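PDB 5E09: cellulase from Bacillus sp. BG-CS10, which probably hydrolyses internal beta-1,4-glucosidic bonds of cellulose, as a family 5 glycoside hydrolase that also carries a family 46 carbohydrate-binding module. Local coordinates for residues 135-146 against 181-192. Numbering follows the deposited sequence.
Sequences FQGHSHKLMFES and SGGSNTERPLVL
Arg188 NH1 is gripped by two backbone carbonyls, with Ser139 O at 2.8 Å and Leu142 O at 2.9 Å. It sits where two loops lead into neighbouring parallel strands, 142-145 and 190-193, of the (beta/alpha)8 barrel. Both acceptors lie close to the guanidinium plane. Arg188 NH2 adds a fairly straight bond to His138 O (163°). Ser139 O also accepts Leu142 N, which arrives from the opposite face of its carbonyl. Asn185 OD1 takes Arg188 NE at 2.7 Å in its carbonyl plane and helps fix the turn of the guanidinium. The extended start of the chain (chi1 -174°) lays Arg188 CD over one face of the Phe144 ring, 3.7 Å from its centroid. The bend at chi3 (-48°) then turns the guanidinium toward the carbonyls. Trp128 of helix 117-134 also meets this ring. A leucine in place of Arg188 would probably leave the carbonyls of His138 and Leu142 without these donors, and Asn185 OD1 without its NE partner. Ser184 N binds Gln136 O nearby. In the strands, Phe144 O accepts Val191 N at 2.7 Å, and Ser146 N reaches Val191 O. Beside them, Val191 CG2 touches the selenium of selenomethionine Met143 at 3.9 Å.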
loop_
_atom_site.group_PDB
_atom_site.type_symbol
_atom_site.label_atom_id
_atom_site.label_comp_id
_atom_site.label_asym_id
_atom_site.label_seq_id
_atom_site.Cartn_x
_atom_site.Cartn_y
_atom_site.Cartn_z
ATOM N N PHE A 135 -5.897 7.234 -29.555
ATOM C CA PHE A 135 -4.637 7.833 -29.133
ATOM C C PHE A 135 -3.517 7.639 -30.150
ATOM O O PHE A 135 -2.338 7.633 -29.789
ATOM C CB PHE A 135 -4.221 7.255 -27.777
ATOM C CG PHE A 135 -5.252 7.446 -26.701
ATOM C CD1 PHE A 135 -5.398 8.677 -26.076
ATOM C CD2 PHE A 135 -6.086 6.406 -26.321
ATOM C CE1 PHE A 135 -6.353 8.863 -25.090
ATOM C CE2 PHE A 135 -7.046 6.585 -25.332
ATOM C CZ PHE A 135 -7.179 7.818 -24.718
ATOM N N GLN A 136 -3.882 7.496 -31.421
ATOM C CA GLN A 136 -2.899 7.231 -32.467
ATOM C C GLN A 136 -1.872 8.354 -32.607
ATOM O O GLN A 136 -0.693 8.097 -32.861
ATOM C CB GLN A 136 -3.593 7.000 -33.813
ATOM C CG GLN A 136 -2.617 6.829 -34.972
ATOM C CD GLN A 136 -3.276 6.301 -36.229
ATOM O OE1 GLN A 136 -4.504 6.232 -36.320
ATOM N NE2 GLN A 136 -2.462 5.926 -37.210
ATOM N N GLY A 137 -2.319 9.596 -32.436
ATOM C CA GLY A 137 -1.452 10.744 -32.625
ATOM C C GLY A 137 -0.763 11.252 -31.370
ATOM O O GLY A 137 0.104 12.119 -31.456
ATOM N N HIS A 138 -1.136 10.715 -30.211
ATOM C CA HIS A 138 -0.601 11.187 -28.933
ATOM C C HIS A 138 0.877 10.867 -28.730
ATOM O O HIS A 138 1.409 9.916 -29.302
ATOM C CB HIS A 138 -1.404 10.600 -27.773
ATOM C CG HIS A 138 -2.722 11.268 -27.552
ATOM N ND1 HIS A 138 -3.777 11.145 -28.431
ATOM C CD2 HIS A 138 -3.158 12.070 -26.551
ATOM C CE1 HIS A 138 -4.808 11.837 -27.979
ATOM N NE2 HIS A 138 -4.458 12.408 -26.840
ATOM N N SER A 139 1.519 11.675 -27.894
ATOM C CA SER A 139 2.938 11.545 -27.571
ATOM C C SER A 139 3.345 10.140 -27.123
ATOM O O SER A 139 2.516 9.362 -26.637
ATOM C CB SER A 139 3.303 12.550 -26.475
ATOM O OG SER A 139 4.648 12.386 -26.063
ATOM N N HIS A 140 4.631 9.834 -27.273
ATOM C CA HIS A 140 5.167 8.544 -26.856
ATOM C C HIS A 140 5.244 8.440 -25.339
ATOM O O HIS A 140 5.465 7.359 -24.793
ATOM C CB HIS A 140 6.549 8.303 -27.473
ATOM C CG HIS A 140 6.500 7.765 -28.869
ATOM N ND1 HIS A 140 7.613 7.699 -29.683
ATOM C CD2 HIS A 140 5.473 7.266 -29.598
ATOM C CE1 HIS A 140 7.272 7.186 -30.850
ATOM N NE2 HIS A 140 5.978 6.914 -30.827
ATOM N N LYS A 141 5.054 9.566 -24.660
ATOM C CA LYS A 141 5.024 9.584 -23.203
ATOM C C LYS A 141 3.762 8.887 -22.682
ATOM O O LYS A 141 3.648 8.589 -21.493
ATOM C CB LYS A 141 5.110 11.023 -22.685
ATOM C CG LYS A 141 6.418 11.738 -23.051
ATOM C CD LYS A 141 7.037 12.447 -21.848
ATOM C CE LYS A 141 6.591 13.904 -21.736
ATOM N NZ LYS A 141 5.141 14.100 -21.398
ATOM N N LEU A 142 2.814 8.635 -23.579
ATOM C CA LEU A 142 1.657 7.804 -23.252
ATOM C C LEU A 142 1.938 6.354 -23.654
ATOM O O LEU A 142 2.328 6.076 -24.790
ATOM C CB LEU A 142 0.396 8.322 -23.943
ATOM C CG LEU A 142 -0.836 7.418 -23.917
ATOM C CD1 LEU A 142 -1.383 7.290 -22.502
ATOM C CD2 LEU A 142 -1.898 7.956 -24.857
HETATM N N MSE A 143 1.752 5.442 -22.708
HETATM C CA MSE A 143 2.015 4.026 -22.916
HETATM C C MSE A 143 0.786 3.202 -22.533
HETATM O O MSE A 143 -0.035 3.630 -21.713
HETATM C CB MSE A 143 3.229 3.586 -22.097
HETATM C CG MSE A 143 2.957 3.497 -20.590
HETATM SE SE MSE A 143 4.587 3.582 -19.533
HETATM C CE MSE A 143 4.779 5.523 -19.474
ATOM N N PHE A 144 0.671 2.017 -23.126
ATOM C CA PHE A 144 -0.464 1.124 -22.886
ATOM C C PHE A 144 -0.033 -0.110 -22.112
ATOM O O PHE A 144 0.997 -0.701 -22.443
ATOM C CB PHE A 144 -1.092 0.677 -24.210
ATOM C CG PHE A 144 -1.635 1.792 -25.053
ATOM C CD1 PHE A 144 -2.048 2.988 -24.483
ATOM C CD2 PHE A 144 -1.759 1.634 -26.426
ATOM C CE1 PHE A 144 -2.566 4.012 -25.273
ATOM C CE2 PHE A 144 -2.274 2.651 -27.217
ATOM C CZ PHE A 144 -2.679 3.842 -26.637
ATOM N N GLU A 145 -0.797 -0.510 -21.092
ATOM C CA GLU A 145 -0.596 -1.843 -20.518
ATOM C C GLU A 145 -1.827 -2.709 -20.764
ATOM O O GLU A 145 -2.971 -2.263 -20.610
ATOM C CB GLU A 145 -0.251 -1.805 -19.018
ATOM C CG GLU A 145 -1.215 -1.072 -18.158
ATOM C CD GLU A 145 -1.085 -1.395 -16.669
ATOM O OE1 GLU A 145 -0.716 -2.533 -16.301
ATOM O OE2 GLU A 145 -1.360 -0.488 -15.857
ATOM N N SER A 146 -1.565 -3.956 -21.146
ATOM C CA SER A 146 -2.576 -4.842 -21.719
ATOM C C SER A 146 -3.782 -5.080 -20.825
ATOM O O SER A 146 -4.920 -4.937 -21.269
ATOM C CB SER A 146 -1.945 -6.185 -22.066
ATOM O OG SER A 146 -1.419 -6.788 -20.900
ATOM N N SER A 181 -1.892 -0.663 -35.630
ATOM C CA SER A 181 -2.581 0.630 -35.675
ATOM C C SER A 181 -1.783 1.738 -36.384
ATOM O O SER A 181 -2.362 2.671 -36.937
ATOM C CB SER A 181 -2.931 1.085 -34.259
ATOM O OG SER A 181 -3.706 2.268 -34.296
ATOM N N GLY A 182 -0.457 1.642 -36.362
ATOM C CA GLY A 182 0.386 2.647 -36.994
ATOM C C GLY A 182 0.418 3.991 -36.279
ATOM O O GLY A 182 -0.089 4.124 -35.163
ATOM N N GLY A 183 1.009 4.994 -36.925
ATOM C CA GLY A 183 1.152 6.312 -36.326
ATOM C C GLY A 183 2.184 6.301 -35.211
ATOM O O GLY A 183 3.263 5.724 -35.355
ATOM N N SER A 184 1.854 6.932 -34.091
ATOM C CA SER A 184 2.735 6.906 -32.927
ATOM C C SER A 184 2.606 5.584 -32.168
ATOM O O SER A 184 3.401 5.286 -31.274
ATOM C CB SER A 184 2.431 8.080 -31.998
ATOM O OG SER A 184 2.540 9.309 -32.691
ATOM N N ASN A 185 1.601 4.793 -32.531
ATOM C CA ASN A 185 1.401 3.482 -31.922
ATOM C C ASN A 185 2.453 2.462 -32.356
ATOM O O ASN A 185 2.586 1.395 -31.749
ATOM C CB ASN A 185 0.005 2.954 -32.251
ATOM C CG ASN A 185 -1.090 3.735 -31.552
ATOM O OD1 ASN A 185 -0.867 4.324 -30.492
ATOM N ND2 ASN A 185 -2.286 3.738 -32.135
ATOM N N THR A 186 3.204 2.803 -33.400
ATOM C CA THR A 186 4.204 1.907 -33.973
ATOM C C THR A 186 5.397 1.699 -33.040
ATOM O O THR A 186 5.923 0.587 -32.941
ATOM C CB THR A 186 4.699 2.434 -35.342
ATOM O OG1 THR A 186 3.577 2.593 -36.223
ATOM C CG2 THR A 186 5.701 1.465 -35.968
ATOM N N GLU A 187 5.822 2.753 -32.347
ATOM C CA GLU A 187 6.886 2.593 -31.365
ATOM C C GLU A 187 6.450 3.043 -29.984
ATOM O O GLU A 187 7.292 3.292 -29.129
ATOM C CB GLU A 187 8.149 3.345 -31.785
ATOM C CG GLU A 187 8.347 3.438 -33.287
ATOM C CD GLU A 187 9.681 4.067 -33.654
ATOM O OE1 GLU A 187 10.103 5.010 -32.948
ATOM O OE2 GLU A 187 10.311 3.611 -34.638
ATOM N N ARG A 188 5.139 3.127 -29.766
ATOM C CA ARG A 188 4.606 3.371 -28.433
ATOM C C ARG A 188 5.074 2.285 -27.463
ATOM O O ARG A 188 4.952 1.102 -27.754
ATOM C CB ARG A 188 3.080 3.425 -28.462
ATOM C CG ARG A 188 2.477 3.823 -27.135
ATOM C CD ARG A 188 0.994 4.100 -27.248
ATOM N NE ARG A 188 0.663 4.966 -28.375
ATOM C CZ ARG A 188 0.821 6.287 -28.387
ATOM N NH1 ARG A 188 1.339 6.919 -27.338
ATOM N NH2 ARG A 188 0.472 6.980 -29.460
ATOM N N PRO A 189 5.643 2.685 -26.317
ATOM C CA PRO A 189 6.015 1.697 -25.303
ATOM C C PRO A 189 4.802 0.917 -24.800
ATOM O O PRO A 189 3.733 1.482 -24.575
ATOM C CB PRO A 189 6.631 2.556 -24.199
ATOM C CG PRO A 189 7.210 3.715 -24.949
ATOM C CD PRO A 189 6.196 4.016 -26.015
ATOM N N LEU A 190 4.977 -0.390 -24.664
ATOM C CA LEU A 190 3.899 -1.279 -24.265
ATOM C C LEU A 190 4.267 -1.937 -22.956
ATOM O O LEU A 190 5.414 -2.315 -22.756
ATOM C CB LEU A 190 3.639 -2.331 -25.338
ATOM C CG LEU A 190 3.138 -1.794 -26.675
ATOM C CD1 LEU A 190 2.931 -2.942 -27.658
ATOM C CD2 LEU A 190 1.855 -0.999 -26.481
ATOM N N VAL A 191 3.298 -2.064 -22.063
ATOM C CA VAL A 191 3.572 -2.577 -20.733
ATOM C C VAL A 191 2.838 -3.904 -20.541
ATOM O O VAL A 191 1.622 -3.976 -20.696
ATOM C CB VAL A 191 3.152 -1.555 -19.648
ATOM C CG1 VAL A 191 3.428 -2.099 -18.261
ATOM C CG2 VAL A 191 3.872 -0.228 -19.849
ATOM N N LEU A 192 3.583 -4.958 -20.228
ATOM C CA LEU A 192 3.006 -6.293 -20.113
ATOM C C LEU A 192 3.147 -6.844 -18.707
ATOM O O LEU A 192 4.216 -6.745 -18.094
ATOM C CB LEU A 192 3.662 -7.250 -21.103
ATOM C CG LEU A 192 3.644 -6.816 -22.564
ATOM C CD1 LEU A 192 4.485 -7.772 -23.409
ATOM C CD2 LEU A 192 2.207 -6.747 -23.062
#